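Local coordinates for protein alpha-14 giardin (Giardia lamblia, PDB 3CHJ) that binds calcium and, in a calcium-dependent way, phospholipid, and may link the membrane bilayer to the underlying axoneme as an annexin of the parasite's cytoskeleton, at residues Arg82-Leu86 / Thr110-Glu115; Tyr143-Leu148 / Leu228-Phe233; Ala248-Asn252 / Arg264-Thr269; Cys276-Lys280 / Lys308-Val314. One frame throughout, in Å; residues are numbered along the deposited sequence.

How the interactions relate
Along the chain the four contacts follow in series, none nested or crossed. Interaction 1 closes first, joining the start of helix 82-94 to the loop and first turn of helix 113-127. Interaction 2 spans the longest loop, 79 residues, bringing helix 144-154 beside helix 227-241. Interaction 3 folds helix 262-272 back on helix 243-254, and interaction 4 ties the start of helix 279-287 to the segment leaving helix 301-310. Interactions 2 and 3 touch where Tyr231 reaches Ser250, Phe249 and Arg264. Interactions 3 and 4 touch through Thr269, Met251 and Trp311. Interaction 1 touches none of the others, its nearest atoms about 5 Å from interaction 3, though Arg82 reaches helix 262-272.

Interaction 1 of 4, residues Arg82-Leu86 / Thr110-Glu115; sequences RAQLL and TIETHE
The guanidinium of Arg82 has water 1 at its edge, in its plane, and Thr110 O near that plane, while the carboxylate of Glu115 and CG2 of Ile111 approach it obliquely. In this all-helical annexin fold the first turn of helix 82-94 meets the loop and opening turn of helix 113-127. Arg82 runs extended from CG to NE, its CG anti to the backbone N (chi1 167°), which carries its methylenes across Glu115 at a slant; Arg82 CG is 3.7 Å from Glu115 OE2. The two planes are 75° apart, and Arg82 NE stays 4.1 Å from Glu115 OE1, beyond a salt bridge, though the opposite charges probably attract. A long arginine suits this place because its head serves several partners at once: NH1 bonds Met271 O of helix 262-272, while NE and NH2 turn to waters. Leu86 and Ile111, in turn, meet tip to tip, Leu86 CD1 lying 3.8 Å from Ile111 CG2. The small Ala83 lets the carboxylate approach, its CB 3.6 Å from Glu115 OE2. Water 1 accepts from Glu112 N (3.1 Å) and weakly from Arg82 NE; water 2 makes a second bridge, donating to Thr110 O at 2.8 Å and accepting weakly from Arg82 NH2.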
loop_
_atom_site.group_PDB
_atom_site.type_symbol
_atom_site.label_atom_id
_atom_site.label_comp_id
_atom_site.label_asym_id
_atom_site.label_seq_id
_atom_site.Cartn_x
_atom_site.Cartn_y
_atom_site.Cartn_z
ATOM N N ARG A 82 -6.670 9.114 -4.614
ATOM C CA ARG A 82 -5.727 7.983 -4.591
ATOM C C ARG A 82 -4.530 8.157 -5.531
ATOM O O ARG A 82 -3.363 8.018 -5.132
ATOM C CB ARG A 82 -6.494 6.711 -4.954
ATOM C CG ARG A 82 -5.648 5.499 -5.274
ATOM C CD ARG A 82 -6.536 4.320 -5.658
ATOM N NE ARG A 82 -5.901 3.048 -5.313
ATOM C CZ ARG A 82 -5.590 2.700 -4.066
ATOM N NH1 ARG A 82 -5.852 3.528 -3.064
ATOM N NH2 ARG A 82 -5.012 1.538 -3.818
ATOM N N ALA A 83 -4.821 8.448 -6.795
ATOM C CA ALA A 83 -3.771 8.552 -7.800
ATOM C C ALA A 83 -2.769 9.641 -7.431
ATOM O O ALA A 83 -1.563 9.472 -7.616
ATOM C CB ALA A 83 -4.375 8.804 -9.176
ATOM N N GLN A 84 -3.271 10.761 -6.920
ATOM C CA GLN A 84 -2.421 11.861 -6.480
ATOM C C GLN A 84 -1.511 11.424 -5.321
ATOM O O GLN A 84 -0.303 11.655 -5.339
ATOM C CB GLN A 84 -3.294 13.040 -6.035
ATOM C CG GLN A 84 -2.496 14.280 -5.727
ATOM C CD GLN A 84 -2.042 14.998 -6.988
ATOM O OE1 GLN A 84 -2.744 15.006 -8.005
ATOM N NE2 GLN A 84 -0.867 15.612 -6.923
ATOM N N LEU A 85 -2.116 10.770 -4.332
ATOM C CA LEU A 85 -1.384 10.247 -3.210
ATOM C C LEU A 85 -0.257 9.316 -3.694
ATOM O O LEU A 85 0.892 9.473 -3.253
ATOM C CB LEU A 85 -2.330 9.525 -2.246
ATOM C CG LEU A 85 -1.618 8.779 -1.124
ATOM C CD1 LEU A 85 -0.923 9.771 -0.209
ATOM C CD2 LEU A 85 -2.615 7.905 -0.379
ATOM N N LEU A 86 -0.571 8.374 -4.594
ATOM C CA LEU A 86 0.458 7.436 -5.071
ATOM C C LEU A 86 1.635 8.157 -5.727
ATOM O O LEU A 86 2.801 7.819 -5.476
ATOM C CB LEU A 86 -0.143 6.408 -6.040
ATOM C CG LEU A 86 -1.300 5.567 -5.480
ATOM C CD1 LEU A 86 -1.934 4.688 -6.550
ATOM C CD2 LEU A 86 -0.856 4.717 -4.307
ATOM N N THR A 110 1.181 -2.903 -4.751
ATOM C CA THR A 110 -0.146 -3.068 -4.115
ATOM C C THR A 110 -1.223 -2.247 -4.796
ATOM O O THR A 110 -2.264 -1.949 -4.193
ATOM C CB THR A 110 -0.142 -2.746 -2.626
ATOM O OG1 THR A 110 0.107 -1.342 -2.454
ATOM C CG2 THR A 110 0.885 -3.582 -1.864
ATOM N N ILE A 111 -0.976 -1.891 -6.045
ATOM C CA ILE A 111 -1.977 -1.220 -6.869
ATOM C C ILE A 111 -2.292 -1.987 -8.153
ATOM O O ILE A 111 -1.454 -2.713 -8.704
ATOM C CB ILE A 111 -1.591 0.238 -7.168
ATOM C CG1 ILE A 111 -0.245 0.304 -7.919
ATOM C CG2 ILE A 111 -1.577 1.004 -5.856
ATOM C CD1 ILE A 111 0.231 1.699 -8.260
ATOM N N GLU A 112 -3.518 -1.815 -8.631
ATOM C CA GLU A 112 -3.965 -2.549 -9.810
ATOM C C GLU A 112 -3.242 -2.076 -11.078
ATOM O O GLU A 112 -2.727 -0.947 -11.124
ATOM C CB GLU A 112 -5.487 -2.402 -9.965
ATOM C CG GLU A 112 -6.299 -2.792 -8.713
ATOM C CD GLU A 112 -6.210 -4.274 -8.368
ATOM O OE1 GLU A 112 -5.946 -5.092 -9.267
ATOM O OE2 GLU A 112 -6.414 -4.621 -7.185
ATOM N N THR A 113 -3.188 -2.932 -12.105
ATOM C CA THR A 113 -2.479 -2.574 -13.341
ATOM C C THR A 113 -3.061 -1.307 -13.965
ATOM O O THR A 113 -2.307 -0.447 -14.442
ATOM C CB THR A 113 -2.476 -3.701 -14.412
ATOM O OG1 THR A 113 -2.705 -4.973 -13.797
ATOM C CG2 THR A 113 -1.136 -3.717 -15.151
ATOM N N HIS A 114 -4.391 -1.179 -13.951
ATOM C CA HIS A 114 -5.038 0.043 -14.459
ATOM C C HIS A 114 -4.587 1.298 -13.704
ATOM O O HIS A 114 -4.450 2.370 -14.297
ATOM C CB HIS A 114 -6.579 -0.086 -14.514
ATOM C CG HIS A 114 -7.260 -0.041 -13.173
ATOM N ND1 HIS A 114 -7.586 1.141 -12.543
ATOM C CD2 HIS A 114 -7.713 -1.033 -12.366
ATOM C CE1 HIS A 114 -8.184 0.878 -11.394
ATOM N NE2 HIS A 114 -8.279 -0.435 -11.265
ATOM N N GLU A 115 -4.335 1.144 -12.402
ATOM C CA GLU A 115 -3.900 2.250 -11.550
ATOM C C GLU A 115 -2.443 2.604 -11.852
ATOM O O GLU A 115 -2.071 3.758 -11.791
ATOM C CB GLU A 115 -4.047 1.903 -10.071
ATOM C CG GLU A 115 -3.912 3.125 -9.125
ATOM C CD GLU A 115 -5.124 4.064 -9.136
ATOM O OE1 GLU A 115 -6.260 3.587 -9.326
ATOM O OE2 GLU A 115 -4.940 5.289 -8.938
HETATM O O HOH W 1 -5.308 0.277 -7.135
HETATM O O HOH W 2 -4.920 -1.157 -4.196
#

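Interaction 2 of 4, residues Tyr143-Leu148 / Leu228-Phe233; sequences YMWAKL and LDEYAF
Trp145 carries its CG between the backbone N and the carbonyl carbon (chi1 63°), which sets the indole against Leu228, while Asp229, its CG beside its own backbone N (chi1 -75°), turns its carboxylate to the start of helix 144-154. There Asp229 OD1 accepts a bond from Trp145 N, 2.9 Å long, reached from above the carboxylate plane. Asp229 OD1 also lies at the indole edge, 3.1 Å from Trp145 CD1. OD2 accepts from water 3, which takes the N-H of Met144, so one aspartate serves two amides of the first helical turn, one directly and one through water. Leu228 CD2 makes a CH-pi contact over the five-membered ring of Trp145, 3.7 Å from its centroid, with Ala146 CB on the opposite face. Likewise Leu148 CD2 sits over the centre of the Phe233 ring, 3.9 Å from the centroid. Ala232 is small enough for its CB to meet Trp145 CB at 3.7 Å. Segments 144-148 and 228-233 run in roughly the same direction, their axes 36° apart, in the all-helical annexin fold, flanked by helix 101-108 at Trp145 and Ala232 and by helix 186-195 at Met144 and Leu148.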
loop_
_atom_site.group_PDB
_atom_site.type_symbol
_atom_site.label_atom_id
_atom_site.label_comp_id
_atom_site.label_asym_id
_atom_site.label_seq_id
_atom_site.Cartn_x
_atom_site.Cartn_y
_atom_site.Cartn_z
ATOM N N TYR A 143 18.982 -5.868 -7.808
ATOM C CA TYR A 143 18.252 -6.623 -6.793
ATOM C C TYR A 143 16.964 -7.156 -7.373
ATOM O O TYR A 143 16.351 -6.503 -8.227
ATOM C CB TYR A 143 17.940 -5.769 -5.558
ATOM C CG TYR A 143 19.211 -5.282 -4.930
ATOM C CD1 TYR A 143 19.595 -3.952 -5.036
ATOM C CD2 TYR A 143 20.064 -6.190 -4.308
ATOM C CE1 TYR A 143 20.786 -3.504 -4.495
ATOM C CE2 TYR A 143 21.273 -5.763 -3.776
ATOM C CZ TYR A 143 21.619 -4.431 -3.875
ATOM O OH TYR A 143 22.811 -4.014 -3.340
ATOM N N MET A 144 16.572 -8.337 -6.920
ATOM C CA MET A 144 15.289 -8.918 -7.350
ATOM C C MET A 144 14.078 -8.016 -7.060
ATOM O O MET A 144 13.186 -7.906 -7.902
ATOM C CB MET A 144 15.084 -10.324 -6.763
ATOM C CG MET A 144 16.023 -11.350 -7.405
ATOM S SD MET A 144 15.722 -11.602 -9.177
ATOM C CE MET A 144 14.157 -12.462 -9.173
ATOM N N TRP A 145 14.055 -7.337 -5.910
ATOM C CA TRP A 145 12.937 -6.420 -5.591
ATOM C C TRP A 145 12.906 -5.264 -6.601
ATOM O O TRP A 145 11.826 -4.774 -6.930
ATOM C CB TRP A 145 12.986 -5.876 -4.154
ATOM C CG TRP A 145 14.187 -5.042 -3.835
ATOM C CD1 TRP A 145 15.332 -5.473 -3.228
ATOM C CD2 TRP A 145 14.380 -3.643 -4.107
ATOM N NE1 TRP A 145 16.223 -4.432 -3.100
ATOM C CE2 TRP A 145 15.668 -3.299 -3.642
ATOM C CE3 TRP A 145 13.589 -2.647 -4.699
ATOM C CZ2 TRP A 145 16.185 -2.006 -3.758
ATOM C CZ3 TRP A 145 14.106 -1.352 -4.799
ATOM C CH2 TRP A 145 15.396 -1.049 -4.351
ATOM N N ALA A 146 14.085 -4.835 -7.058
ATOM C CA ALA A 146 14.213 -3.743 -8.029
ATOM C C ALA A 146 13.778 -4.213 -9.398
ATOM O O ALA A 146 13.023 -3.506 -10.060
ATOM C CB ALA A 146 15.683 -3.185 -8.043
ATOM N N LYS A 147 14.199 -5.414 -9.802
ATOM C CA LYS A 147 13.741 -5.960 -11.085
ATOM C C LYS A 147 12.208 -6.066 -11.064
ATOM O O LYS A 147 11.536 -5.780 -12.060
ATOM C CB LYS A 147 14.340 -7.340 -11.351
ATOM C CG LYS A 147 15.840 -7.326 -11.538
ATOM C CD LYS A 147 16.363 -8.730 -11.844
ATOM C CE LYS A 147 17.870 -8.760 -11.984
ATOM N NZ LYS A 147 18.337 -8.022 -13.190
ATOM N N LEU A 148 11.660 -6.476 -9.917
ATOM C CA LEU A 148 10.225 -6.680 -9.797
ATOM C C LEU A 148 9.482 -5.348 -9.924
ATOM O O LEU A 148 8.547 -5.244 -10.731
ATOM C CB LEU A 148 9.873 -7.402 -8.485
ATOM C CG LEU A 148 8.381 -7.604 -8.243
ATOM C CD1 LEU A 148 7.765 -8.485 -9.337
ATOM C CD2 LEU A 148 8.181 -8.205 -6.890
ATOM N N LEU A 228 14.760 -7.242 1.628
ATOM C CA LEU A 228 13.688 -6.534 0.905
ATOM C C LEU A 228 13.183 -7.384 -0.244
ATOM O O LEU A 228 11.999 -7.298 -0.575
ATOM C CB LEU A 228 14.138 -5.154 0.414
ATOM C CG LEU A 228 13.075 -4.240 -0.215
ATOM C CD1 LEU A 228 11.869 -4.060 0.711
ATOM C CD2 LEU A 228 13.682 -2.869 -0.556
ATOM N N ASP A 229 14.032 -8.217 -0.851
ATOM C CA ASP A 229 13.518 -9.171 -1.851
ATOM C C ASP A 229 12.377 -9.978 -1.265
ATOM O O ASP A 229 11.339 -10.189 -1.924
ATOM C CB ASP A 229 14.567 -10.217 -2.263
ATOM C CG ASP A 229 15.636 -9.688 -3.189
ATOM O OD1 ASP A 229 15.542 -8.548 -3.682
ATOM O OD2 ASP A 229 16.569 -10.472 -3.450
ATOM N N GLU A 230 12.586 -10.524 -0.064
ATOM C CA GLU A 230 11.570 -11.362 0.564
ATOM C C GLU A 230 10.285 -10.602 0.866
ATOM O O GLU A 230 9.198 -11.095 0.587
ATOM C CB GLU A 230 12.129 -11.997 1.833
ATOM C CG GLU A 230 11.189 -12.977 2.469
ATOM C CD GLU A 230 11.734 -13.582 3.736
ATOM O OE1 GLU A 230 12.855 -13.200 4.154
ATOM O OE2 GLU A 230 11.027 -14.427 4.330
ATOM N N TYR A 231 10.406 -9.392 1.392
ATOM C CA TYR A 231 9.231 -8.574 1.663
ATOM C C TYR A 231 8.478 -8.302 0.348
ATOM O O TYR A 231 7.244 -8.456 0.280
ATOM C CB TYR A 231 9.666 -7.258 2.321
ATOM C CG TYR A 231 8.500 -6.339 2.519
ATOM C CD1 TYR A 231 7.634 -6.496 3.604
ATOM C CD2 TYR A 231 8.263 -5.311 1.625
ATOM C CE1 TYR A 231 6.528 -5.637 3.767
ATOM C CE2 TYR A 231 7.156 -4.450 1.775
ATOM C CZ TYR A 231 6.307 -4.623 2.867
ATOM O OH TYR A 231 5.220 -3.778 3.035
ATOM N N ALA A 232 9.220 -7.909 -0.686
ATOM C CA ALA A 232 8.622 -7.534 -1.972
ATOM C C ALA A 232 7.866 -8.703 -2.596
ATOM O O ALA A 232 6.726 -8.531 -3.017
ATOM C CB ALA A 232 9.666 -7.013 -2.917
ATOM N N PHE A 233 8.479 -9.880 -2.650
ATOM C CA PHE A 233 7.780 -11.023 -3.280
ATOM C C PHE A 233 6.637 -11.553 -2.430
ATOM O O PHE A 233 5.612 -12.010 -2.979
ATOM C CB PHE A 233 8.768 -12.115 -3.698
ATOM C CG PHE A 233 9.473 -11.800 -4.981
ATOM C CD1 PHE A 233 8.996 -12.333 -6.189
ATOM C CD2 PHE A 233 10.578 -10.962 -5.002
ATOM C CE1 PHE A 233 9.629 -12.036 -7.415
ATOM C CE2 PHE A 233 11.218 -10.656 -6.218
ATOM C CZ PHE A 233 10.755 -11.211 -7.421
HETATM O O HOH W 3 18.321 -9.857 -5.214
#

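Interaction 3 of 4, residues Ala248-Asn252 / Arg264-Thr269; sequences AFSMN and RLNRIT
Met251 leaves helix 243-254 with its CG beside the backbone N (chi1 -69°) and bends twice more, so that the chain curls against helix 262-272. From CB the path leads to Met251 CG, which meets Ile268 CG2 at 3.9 Å; the sulfur SD then passes that same methyl at 3.6 Å, the two side chains sliding past each other in opposite directions. At the tip, Met251 CE rests against Leu265 CD2, 3.6 Å away, and lies 3.7 Å from Thr269 OG1. Ser250 forms the second point of contact: its CB is 3.5 Å from Ile268 CD1, a snug fit that a small residue allows, while its OG turns to Tyr231 and Ala246. The segments run antiparallel, 167° between their directions, and both lie in the annexin E1 fourth repeat. Thr269 OG1 bonds Leu265 O at 2.7 Å, on the face of that carbonyl opposite Thr269 N, and Thr269 OG1 also bonds Trp311 NE1. Such chemistry implies a buried interface held by dispersion and shape: flexible methionine moulds itself to branched aliphatics, and the few hydroxyls present are satisfied by their own helices or by neighbouring side chains.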
loop_
_atom_site.group_PDB
_atom_site.type_symbol
_atom_site.label_atom_id
_atom_site.label_comp_id
_atom_site.label_asym_id
_atom_site.label_seq_id
_atom_site.Cartn_x
_atom_site.Cartn_y
_atom_site.Cartn_z
ATOM N N ALA A 248 -2.780 -6.581 5.781
ATOM C CA ALA A 248 -2.438 -7.133 7.097
ATOM C C ALA A 248 -0.952 -7.422 7.242
ATOM O O ALA A 248 -0.357 -7.132 8.269
ATOM C CB ALA A 248 -3.258 -8.393 7.391
ATOM N N PHE A 249 -0.366 -7.985 6.187
ATOM C CA PHE A 249 1.067 -8.267 6.172
ATOM C C PHE A 249 1.867 -6.983 6.315
ATOM O O PHE A 249 2.754 -6.906 7.165
ATOM C CB PHE A 249 1.422 -8.996 4.865
ATOM C CG PHE A 249 2.915 -9.164 4.626
ATOM C CD1 PHE A 249 3.713 -9.838 5.545
ATOM C CD2 PHE A 249 3.509 -8.630 3.478
ATOM C CE1 PHE A 249 5.097 -9.998 5.317
ATOM C CE2 PHE A 249 4.910 -8.788 3.241
ATOM C CZ PHE A 249 5.681 -9.458 4.165
ATOM N N SER A 250 1.567 -5.986 5.483
ATOM C CA SER A 250 2.352 -4.731 5.540
ATOM C C SER A 250 2.199 -4.042 6.896
ATOM O O SER A 250 3.166 -3.477 7.446
ATOM C CB SER A 250 1.958 -3.773 4.423
ATOM O OG SER A 250 2.187 -4.344 3.135
ATOM N N MET A 251 0.989 -4.094 7.447
ATOM C CA MET A 251 0.743 -3.492 8.761
ATOM C C MET A 251 1.520 -4.251 9.840
ATOM O O MET A 251 2.109 -3.637 10.718
ATOM C CB MET A 251 -0.752 -3.447 9.088
ATOM C CG MET A 251 -1.546 -2.445 8.214
ATOM S SD MET A 251 -1.054 -0.702 8.402
ATOM C CE MET A 251 -1.672 -0.363 10.080
ATOM N N ASN A 252 1.548 -5.580 9.765
ATOM C CA ASN A 252 2.322 -6.363 10.742
ATOM C C ASN A 252 3.808 -5.998 10.725
ATOM O O ASN A 252 4.436 -5.815 11.782
ATOM C CB ASN A 252 2.125 -7.869 10.527
ATOM C CG ASN A 252 2.868 -8.701 11.572
ATOM O OD1 ASN A 252 2.466 -8.775 12.741
ATOM N ND2 ASN A 252 3.955 -9.327 11.152
ATOM N N ARG A 264 5.400 4.394 7.253
ATOM C CA ARG A 264 4.850 3.206 6.605
ATOM C C ARG A 264 3.399 2.976 7.036
ATOM O O ARG A 264 2.539 2.707 6.198
ATOM C CB ARG A 264 5.704 1.927 6.784
ATOM C CG ARG A 264 5.016 0.649 6.252
ATOM C CD ARG A 264 5.898 -0.598 6.307
ATOM N NE ARG A 264 6.532 -0.846 5.011
ATOM C CZ ARG A 264 7.578 -1.653 4.827
ATOM N NH1 ARG A 264 8.154 -2.242 5.870
ATOM N NH2 ARG A 264 8.050 -1.864 3.604
ATOM N N LEU A 265 3.115 3.094 8.338
ATOM C CA LEU A 265 1.741 2.916 8.800
ATOM C C LEU A 265 0.813 3.869 8.067
ATOM O O LEU A 265 -0.296 3.473 7.667
ATOM C CB LEU A 265 1.621 3.120 10.322
ATOM C CG LEU A 265 2.329 2.062 11.186
ATOM C CD1 LEU A 265 2.516 2.577 12.621
ATOM C CD2 LEU A 265 1.561 0.766 11.201
ATOM N N ASN A 266 1.235 5.125 7.924
ATOM C CA ASN A 266 0.385 6.132 7.277
ATOM C C ASN A 266 0.091 5.761 5.830
ATOM O O ASN A 266 -1.071 5.784 5.403
ATOM C CB ASN A 266 1.029 7.524 7.336
ATOM C CG ASN A 266 0.969 8.127 8.713
ATOM O OD1 ASN A 266 0.308 7.584 9.613
ATOM N ND2 ASN A 266 1.616 9.282 8.882
ATOM N N ARG A 267 1.136 5.445 5.065
ATOM C CA ARG A 267 0.902 5.205 3.640
ATOM C C ARG A 267 0.097 3.923 3.412
ATOM O O ARG A 267 -0.779 3.881 2.536
ATOM C CB ARG A 267 2.209 5.215 2.831
ATOM C CG ARG A 267 3.144 4.086 3.158
ATOM C CD ARG A 267 4.302 4.114 2.181
ATOM N NE ARG A 267 5.354 3.184 2.579
ATOM C CZ ARG A 267 6.480 3.540 3.183
ATOM N NH1 ARG A 267 6.727 4.825 3.472
ATOM N NH2 ARG A 267 7.363 2.597 3.502
ATOM N N ILE A 268 0.369 2.866 4.191
ATOM C CA ILE A 268 -0.383 1.633 4.013
ATOM C C ILE A 268 -1.852 1.878 4.370
ATOM O O ILE A 268 -2.742 1.474 3.635
ATOM C CB ILE A 268 0.182 0.467 4.872
ATOM C CG1 ILE A 268 1.661 0.187 4.523
ATOM C CG2 ILE A 268 -0.724 -0.751 4.783
ATOM C CD1 ILE A 268 1.872 -0.477 3.191
ATOM N N THR A 269 -2.091 2.605 5.465
ATOM C CA THR A 269 -3.449 2.899 5.897
ATOM C C THR A 269 -4.158 3.799 4.860
ATOM O O THR A 269 -5.249 3.473 4.392
ATOM C CB THR A 269 -3.440 3.522 7.311
ATOM O OG1 THR A 269 -2.791 2.600 8.203
ATOM C CG2 THR A 269 -4.874 3.832 7.772
#

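Interaction 4 of 4, residues Cys276-Lys280 / Lys308-Val314; sequences CKGCK and KLLWEPV
Residues 276-279 form a type I beta turn, closed by Cys279 N to Cys276 O, that leads into helix 279-287, and it lies against the chain as it leaves helix 301-310, with Lys277 and Pro313 closest in backbone. Trp311 is the apolar centre. Cys279 SG sits over one face of its indole, 4.0 Å from the six-membered ring centroid and offset toward the rim, in a sulfur-aromatic contact; Cys279 CB is tighter, 3.4 Å from Trp311 CZ3. Cys276 O lies in the ring plane at the edge, also 3.4 Å from Trp311 CZ3. A slim cysteine suits a place so near a broad ring. Two lysines span the polar flank, both extended beyond CG, which gives them the reach to carry NZ to carbonyls of the other segment. Lys280 CE touches Trp311 CB, and Lys280 NZ donates to Lys308 O at 2.8 Å and forms a salt bridge of 2.9 Å with Glu312 OE2, met on the anti side. Asp292 adds a second salt bridge, so two carboxylates and a carbonyl grip this ammonium and probably favour its charged form. Lys277 NZ reaches further along and bonds Val314 O at 2.7 Å. Water 4 stitches the backbones together, donating to Lys277 O and Trp311 O and accepting from Lys280 N. Within the annexin E1 fourth repeat, Trp311 also packs on Ala247 and Met251 of helix 243-254, its NE1 pointing to helix 262-272, while helix 291-298 meets Lys280 and helix 31-38 touches Val314.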
loop_
_atom_site.group_PDB
_atom_site.type_symbol
_atom_site.label_atom_id
_atom_site.label_comp_id
_atom_site.label_asym_id
_atom_site.label_seq_id
_atom_site.Cartn_x
_atom_site.Cartn_y
_atom_site.Cartn_z
ATOM N N CYS A 276 -9.708 -2.317 1.574
ATOM C CA CYS A 276 -9.272 -3.555 2.214
ATOM C C CYS A 276 -9.932 -3.779 3.578
ATOM O O CYS A 276 -9.251 -3.900 4.610
ATOM C CB CYS A 276 -7.744 -3.576 2.345
ATOM S SG CYS A 276 -6.856 -3.687 0.748
ATOM N N LYS A 277 -11.250 -3.894 3.557
ATOM C CA LYS A 277 -12.041 -3.985 4.779
ATOM C C LYS A 277 -11.740 -5.213 5.625
ATOM O O LYS A 277 -11.861 -5.162 6.856
ATOM C CB LYS A 277 -13.530 -3.904 4.454
ATOM C CG LYS A 277 -13.902 -2.569 3.824
ATOM C CD LYS A 277 -15.404 -2.432 3.633
ATOM C CE LYS A 277 -15.721 -1.152 2.854
ATOM N NZ LYS A 277 -17.139 -0.725 3.029
ATOM N N GLY A 278 -11.310 -6.297 4.984
ATOM C CA GLY A 278 -11.011 -7.507 5.737
ATOM C C GLY A 278 -9.660 -7.519 6.440
ATOM O O GLY A 278 -9.285 -8.528 7.043
ATOM N N CYS A 279 -8.927 -6.409 6.395
ATOM C CA CYS A 279 -7.598 -6.368 7.014
ATOM C C CYS A 279 -7.558 -6.892 8.446
ATOM O O CYS A 279 -6.719 -7.762 8.774
ATOM C CB CYS A 279 -7.043 -4.954 6.980
ATOM S SG CYS A 279 -5.383 -4.808 7.720
ATOM N N LYS A 280 -8.422 -6.365 9.316
ATOM C CA LYS A 280 -8.374 -6.801 10.724
ATOM C C LYS A 280 -8.669 -8.295 10.893
ATOM O O LYS A 280 -8.016 -8.982 11.702
ATOM C CB LYS A 280 -9.296 -5.966 11.618
ATOM C CG LYS A 280 -8.879 -4.493 11.740
ATOM C CD LYS A 280 -9.629 -3.817 12.916
ATOM C CE LYS A 280 -9.345 -2.312 12.959
ATOM N NZ LYS A 280 -10.049 -1.615 14.111
ATOM N N LYS A 308 -6.627 2.617 14.324
ATOM C CA LYS A 308 -7.657 1.603 14.653
ATOM C C LYS A 308 -8.977 1.940 13.971
ATOM O O LYS A 308 -9.623 1.054 13.387
ATOM C CB LYS A 308 -7.892 1.502 16.169
ATOM C CG LYS A 308 -6.827 0.714 16.901
ATOM C CD LYS A 308 -7.187 0.457 18.348
ATOM C CE LYS A 308 -6.974 1.715 19.197
ATOM N NZ LYS A 308 -6.963 1.426 20.668
ATOM N N LEU A 309 -9.372 3.218 14.012
ATOM C CA LEU A 309 -10.647 3.629 13.427
ATOM C C LEU A 309 -10.659 3.520 11.896
ATOM O O LEU A 309 -11.636 3.075 11.291
ATOM C CB LEU A 309 -10.976 5.070 13.865
ATOM C CG LEU A 309 -12.329 5.631 13.436
ATOM C CD1 LEU A 309 -13.464 4.713 13.856
ATOM C CD2 LEU A 309 -12.490 7.020 14.051
ATOM N N LEU A 310 -9.571 3.920 11.247
ATOM C CA LEU A 310 -9.526 3.867 9.781
ATOM C C LEU A 310 -9.666 2.449 9.273
ATOM O O LEU A 310 -10.289 2.217 8.232
ATOM C CB LEU A 310 -8.205 4.456 9.271
ATOM C CG LEU A 310 -8.196 5.987 9.327
ATOM C CD1 LEU A 310 -6.748 6.529 9.184
ATOM C CD2 LEU A 310 -9.103 6.585 8.272
ATOM N N TRP A 311 -9.098 1.497 10.012
ATOM C CA TRP A 311 -9.149 0.108 9.613
ATOM C C TRP A 311 -10.413 -0.614 10.072
ATOM O O TRP A 311 -10.586 -1.807 9.805
ATOM C CB TRP A 311 -7.887 -0.605 10.104
ATOM C CG TRP A 311 -6.717 -0.339 9.236
ATOM C CD1 TRP A 311 -5.585 0.367 9.554
ATOM C CD2 TRP A 311 -6.546 -0.800 7.901
ATOM N NE1 TRP A 311 -4.718 0.377 8.473
ATOM C CE2 TRP A 311 -5.288 -0.341 7.449
ATOM C CE3 TRP A 311 -7.349 -1.539 7.022
ATOM C CZ2 TRP A 311 -4.811 -0.615 6.170
ATOM C CZ3 TRP A 311 -6.879 -1.807 5.758
ATOM C CH2 TRP A 311 -5.625 -1.351 5.336
ATOM N N GLU A 312 -11.287 0.095 10.778
ATOM C CA GLU A 312 -12.569 -0.486 11.114
ATOM C C GLU A 312 -13.444 -0.437 9.863
ATOM O O GLU A 312 -13.655 0.629 9.283
ATOM C CB GLU A 312 -13.226 0.259 12.279
ATOM C CG GLU A 312 -14.433 -0.465 12.850
ATOM C CD GLU A 312 -14.087 -1.709 13.684
ATOM O OE1 GLU A 312 -15.035 -2.254 14.277
ATOM O OE2 GLU A 312 -12.906 -2.151 13.777
ATOM N N PRO A 313 -13.951 -1.592 9.435
ATOM C CA PRO A 313 -14.804 -1.626 8.250
ATOM C C PRO A 313 -15.950 -0.603 8.312
ATOM O O PRO A 313 -16.677 -0.526 9.313
ATOM C CB PRO A 313 -15.370 -3.055 8.271
ATOM C CG PRO A 313 -14.354 -3.840 9.018
ATOM C CD PRO A 313 -13.778 -2.926 10.044
ATOM N N VAL A 314 -16.094 0.197 7.257
ATOM C CA VAL A 314 -17.298 1.009 7.109
ATOM C C VAL A 314 -18.348 0.072 6.547
ATOM O O VAL A 314 -18.105 -0.605 5.540
ATOM C CB VAL A 314 -17.100 2.234 6.193
ATOM C CG1 VAL A 314 -18.439 2.948 5.936
ATOM C CG2 VAL A 314 -16.128 3.225 6.821
HETATM O O HOH W 4 -9.975 -4.100 8.496
#